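Local coordinates for hypothetical membrane spanning protein (Thermus thermophilus, PDB 2VPZ), which probably forms the quinone-binding membrane anchor of a polysulfide reductase complex, passing electrons from menaquinol toward its partner subunits, at residues G146-A149 against G150-L154; A172-P175 against L176-A180. All coordinates share one frame; numbering follows the deposited sequence.

Contact 1: G146-A149 against G150-L154; sequences GLMA and GLFPL
Leu147 O takes two backbone donors from the next turn, Leu151 N at 2.6 Å in a nearly straight bond (168°) and Gly150 N at 2.8 Å in a more bent one from above the carbonyl plane, while Phe152 N reaches Met148 O at 3.2 Å, also from above its plane. For Ala149 O the residue four on is Pro153, which has no N-H to offer; its CD lies 3.3 Å away and the helix kinks there. Beside the backbone, Met148 carries most of the side-chain contact. Its CG is anti to the carbonyl carbon (chi1 -62°), and further bends about chi2 and chi3 carry the thioether alongside the Phe152 side chain, the two running the same way. SD approaches ring atom CE1 of Phe152 at 4.1 Å, a Met-aromatic contact in which the sulfur stands oblique to the ring, 71° off its normal. The terminal methyl CE turns instead to Leu151 and meets CD1 at 4.0 Å, so the one side chain touches two residues of the next turn. Leu147 adds a looser apolar touch, CD1 to CD1 of Leu151. Outside the turn, Leu242 of helix 227-245 touches Met148, Leu151 and Phe152 alike, and Arg239 of that helix donates a hydrogen bond to Phe152 O. Leu147 also packs on Gly146 of the second subunit. The Phe152 side chain lies about 9 Å from that of His21, and the side chain of Pro153 about 9 Å from that of Tyr130; His21 and Tyr130 bind quinones in other structures of the protein, though none is bound to this chain here, so the turn lies in their neighbourhood. It sits near the N-terminal end of a proline-kinked helix predicted to span the membrane.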
loop_
_atom_site.group_PDB
_atom_site.type_symbol
_atom_site.label_atom_id
_atom_site.label_comp_id
_atom_site.label_asym_id
_atom_site.label_seq_id
_atom_site.Cartn_x
_atom_site.Cartn_y
_atom_site.Cartn_z
ATOM N N GLY C 146 -23.223 1.679 -18.978
ATOM C CA GLY C 146 -24.636 1.343 -19.026
ATOM C C GLY C 146 -25.471 1.837 -20.203
ATOM O O GLY C 146 -26.324 1.100 -20.676
ATOM N N LEU C 147 -25.225 3.056 -20.683
ATOM C CA LEU C 147 -25.954 3.632 -21.843
ATOM C C LEU C 147 -25.909 2.754 -23.131
ATOM O O LEU C 147 -26.752 2.898 -24.025
ATOM C CB LEU C 147 -25.482 5.068 -22.191
ATOM C CG LEU C 147 -26.337 6.336 -22.058
ATOM C CD1 LEU C 147 -25.685 7.504 -22.849
ATOM C CD2 LEU C 147 -27.784 6.115 -22.565
ATOM N N MET C 148 -24.891 1.888 -23.230
ATOM C CA MET C 148 -24.703 0.995 -24.379
ATOM C C MET C 148 -25.911 0.044 -24.454
ATOM O O MET C 148 -26.287 -0.435 -25.536
ATOM C CB MET C 148 -23.406 0.172 -24.270
ATOM C CG MET C 148 -22.101 0.986 -24.251
ATOM S SD MET C 148 -21.838 1.964 -25.747
ATOM C CE MET C 148 -21.969 3.657 -25.093
ATOM N N ALA C 149 -26.492 -0.251 -23.294
ATOM C CA ALA C 149 -27.677 -1.090 -23.219
ATOM C C ALA C 149 -28.928 -0.266 -23.670
ATOM O O ALA C 149 -29.992 -0.837 -23.899
ATOM C CB ALA C 149 -27.877 -1.660 -21.789
ATOM N N GLY C 150 -28.782 1.052 -23.784
ATOM C CA GLY C 150 -29.860 1.906 -24.242
ATOM C C GLY C 150 -29.667 2.349 -25.688
ATOM O O GLY C 150 -30.612 2.368 -26.508
ATOM N N LEU C 151 -28.430 2.703 -26.026
ATOM C CA LEU C 151 -28.039 3.123 -27.366
ATOM C C LEU C 151 -28.137 1.998 -28.415
ATOM O O LEU C 151 -28.550 2.238 -29.560
ATOM C CB LEU C 151 -26.607 3.703 -27.366
ATOM C CG LEU C 151 -26.458 5.115 -26.779
ATOM C CD1 LEU C 151 -24.984 5.569 -26.793
ATOM C CD2 LEU C 151 -27.337 6.103 -27.575
ATOM N N PHE C 152 -27.802 0.762 -28.054
ATOM C CA PHE C 152 -27.882 -0.257 -29.069
ATOM C C PHE C 152 -29.324 -0.690 -29.487
ATOM O O PHE C 152 -29.570 -0.832 -30.690
ATOM C CB PHE C 152 -26.837 -1.363 -28.814
ATOM C CG PHE C 152 -25.420 -1.008 -29.301
ATOM C CD1 PHE C 152 -24.706 0.021 -28.691
ATOM C CD2 PHE C 152 -24.848 -1.653 -30.419
ATOM C CE1 PHE C 152 -23.443 0.427 -29.163
ATOM C CE2 PHE C 152 -23.577 -1.260 -30.914
ATOM C CZ PHE C 152 -22.879 -0.219 -30.285
ATOM N N PRO C 153 -30.270 -0.886 -28.523
ATOM C CA PRO C 153 -31.647 -1.245 -28.903
ATOM C C PRO C 153 -32.377 -0.129 -29.756
ATOM O O PRO C 153 -33.031 -0.417 -30.767
ATOM C CB PRO C 153 -32.347 -1.482 -27.570
ATOM C CG PRO C 153 -31.261 -2.077 -26.712
ATOM C CD PRO C 153 -29.984 -1.319 -27.144
ATOM N N LEU C 154 -32.273 1.133 -29.341
ATOM C CA LEU C 154 -32.897 2.252 -30.052
ATOM C C LEU C 154 -32.317 2.470 -31.456
ATOM O O LEU C 154 -33.018 2.881 -32.386
ATOM C CB LEU C 154 -32.789 3.577 -29.253
ATOM C CG LEU C 154 -33.755 3.789 -28.061
ATOM C CD1 LEU C 154 -33.165 4.804 -27.052
ATOM C CD2 LEU C 154 -35.150 4.248 -28.554
#

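Contact 2: A172-P175 against L176-A180; sequences ALFP and LRVLA
Leu176 N donates to Ala172 O at 2.6 Å, and further full-turn bonds run from Val178 N to Phe174 O at 3.2 Å and from Leu179 N to Pro175 O at 3.0 Å, the last nearly straight (168°). Phe174 O also receives a weak bond from Arg177 N. Pro175, without an N-H of its own, stands in the first turn, where a helix asks for no donor. The polar end of Arg177 has its partners farther off: NE donates to Thr220 O, and NH2 makes a long, weak ion pair with Glu224. With these partners the guanidinium lies beside Leu173. Leu173 covers one of its faces, with CD1 over the centre of the flat group, 4.0 Å from CZ of Arg177, and CD2 comes to 3.3 Å from NH1. With CG of Leu173 trans to its own nitrogen (chi1 174°), the isobutyl end is carried across to the arginine although its CB starts off away from the helix. Replacing Leu173 with an alanine would probably uncover this face of the guanidinium and let the arginine end shift more easily against Thr220. On another side of the turn, CG2 of Val178 rests over a face of the Phe174 ring, 4.1 Å from its centroid and displaced toward the rim, a CH-pi contact. Phe174 also meets Phe174 of the second subunit, and Leu179 packs on Leu157 and Leu161 of helix 148-166. Polar and apolar demands are thus divided round one helix start: the backbone bonds close the turn, while leucine and valine cover flat groups; Thr220 O satisfies NE, and Glu224, in a long weak pair, probably offsets the charge of Arg177 only in part.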
loop_
_atom_site.group_PDB
_atom_site.type_symbol
_atom_site.label_atom_id
_atom_site.label_comp_id
_atom_site.label_asym_id
_atom_site.label_seq_id
_atom_site.Cartn_x
_atom_site.Cartn_y
_atom_site.Cartn_z
ATOM N N ALA C 172 -44.218 4.136 -40.532
ATOM C CA ALA C 172 -42.791 3.934 -40.233
ATOM C C ALA C 172 -42.069 5.295 -40.330
ATOM O O ALA C 172 -41.173 5.558 -39.516
ATOM C CB ALA C 172 -42.135 2.890 -41.229
ATOM N N LEU C 173 -42.453 6.153 -41.271
ATOM C CA LEU C 173 -41.812 7.501 -41.359
ATOM C C LEU C 173 -42.151 8.403 -40.160
ATOM O O LEU C 173 -41.487 9.433 -39.973
ATOM C CB LEU C 173 -42.080 8.324 -42.676
ATOM C CG LEU C 173 -41.483 9.768 -42.597
ATOM C CD1 LEU C 173 -39.944 9.762 -42.784
ATOM C CD2 LEU C 173 -42.151 10.698 -43.624
ATOM N N PHE C 174 -43.178 8.063 -39.382
ATOM C CA PHE C 174 -43.481 8.839 -38.150
ATOM C C PHE C 174 -42.712 8.110 -36.994
ATOM O O PHE C 174 -41.949 8.762 -36.261
ATOM C CB PHE C 174 -45.016 8.984 -37.890
ATOM C CG PHE C 174 -45.387 9.490 -36.497
ATOM C CD1 PHE C 174 -44.958 10.737 -36.018
ATOM C CD2 PHE C 174 -46.142 8.675 -35.649
ATOM C CE1 PHE C 174 -45.273 11.158 -34.701
ATOM C CE2 PHE C 174 -46.465 9.070 -34.343
ATOM C CZ PHE C 174 -46.029 10.314 -33.865
ATOM N N PRO C 175 -42.865 6.766 -36.835
ATOM C CA PRO C 175 -42.102 6.100 -35.756
ATOM C C PRO C 175 -40.564 6.303 -35.987
ATOM O O PRO C 175 -39.809 6.446 -35.028
ATOM C CB PRO C 175 -42.520 4.622 -35.825
ATOM C CG PRO C 175 -43.236 4.462 -37.165
ATOM C CD PRO C 175 -43.796 5.841 -37.488
ATOM N N LEU C 176 -40.121 6.331 -37.245
ATOM C CA LEU C 176 -38.693 6.558 -37.542
ATOM C C LEU C 176 -38.208 7.917 -36.972
ATOM O O LEU C 176 -37.095 8.001 -36.468
ATOM C CB LEU C 176 -38.364 6.470 -39.066
ATOM C CG LEU C 176 -36.974 6.965 -39.558
ATOM C CD1 LEU C 176 -35.854 5.964 -39.167
ATOM C CD2 LEU C 176 -36.983 7.192 -41.092
ATOM N N ARG C 177 -39.038 8.961 -37.009
ATOM C CA ARG C 177 -38.662 10.295 -36.484
ATOM C C ARG C 177 -38.671 10.396 -34.925
ATOM O O ARG C 177 -37.865 11.137 -34.329
ATOM C CB ARG C 177 -39.537 11.397 -37.104
ATOM C CG ARG C 177 -39.465 11.519 -38.635
ATOM C CD ARG C 177 -40.202 12.760 -39.166
ATOM N NE ARG C 177 -39.594 13.307 -40.381
ATOM C CZ ARG C 177 -40.225 13.547 -41.523
ATOM N NH1 ARG C 177 -41.517 13.286 -41.631
ATOM N NH2 ARG C 177 -39.556 14.036 -42.561
ATOM N N VAL C 178 -39.588 9.668 -34.292
ATOM C CA VAL C 178 -39.716 9.602 -32.830
ATOM C C VAL C 178 -38.473 8.850 -32.276
ATOM O O VAL C 178 -37.729 9.375 -31.443
ATOM C CB VAL C 178 -41.037 8.829 -32.386
ATOM C CG1 VAL C 178 -41.105 8.698 -30.854
ATOM C CG2 VAL C 178 -42.298 9.545 -32.923
ATOM N N LEU C 179 -38.242 7.630 -32.772
ATOM C CA LEU C 179 -37.091 6.806 -32.368
ATOM C C LEU C 179 -35.708 7.377 -32.751
ATOM O O LEU C 179 -34.703 7.083 -32.093
ATOM C CB LEU C 179 -37.233 5.365 -32.904
ATOM C CG LEU C 179 -38.421 4.602 -32.304
ATOM C CD1 LEU C 179 -38.521 3.202 -32.913
ATOM C CD2 LEU C 179 -38.276 4.533 -30.773
ATOM N N ALA C 180 -35.649 8.173 -33.813
ATOM C CA ALA C 180 -34.391 8.804 -34.234
ATOM C C ALA C 180 -34.111 10.042 -33.339
ATOM O O ALA C 180 -32.952 10.411 -33.120
ATOM C CB ALA C 180 -34.433 9.188 -35.748
#

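Both contacts lie near the N-terminal ends of consecutive helices, 148-166 and 175-189, predicted to cross the membrane, but they differ in setting. Contact 1 is wholly buried, with sulfur, aromatic and aliphatic groups among neighbouring helices near the quinone-binding residues; contact 2 is partly buried, away from those sites, and includes an exposed phenylalanine and an arginine tied to a loop. Proline also acts differently: in contact 1 it kinks a helix already under way, whereas in contact 2 it occupies the first turn. The centres are about 17 Å apart, yet the two meet directly where Leu154 CD2 packs 3.8 Å from Leu179 CD2. Each also reaches the second subunit.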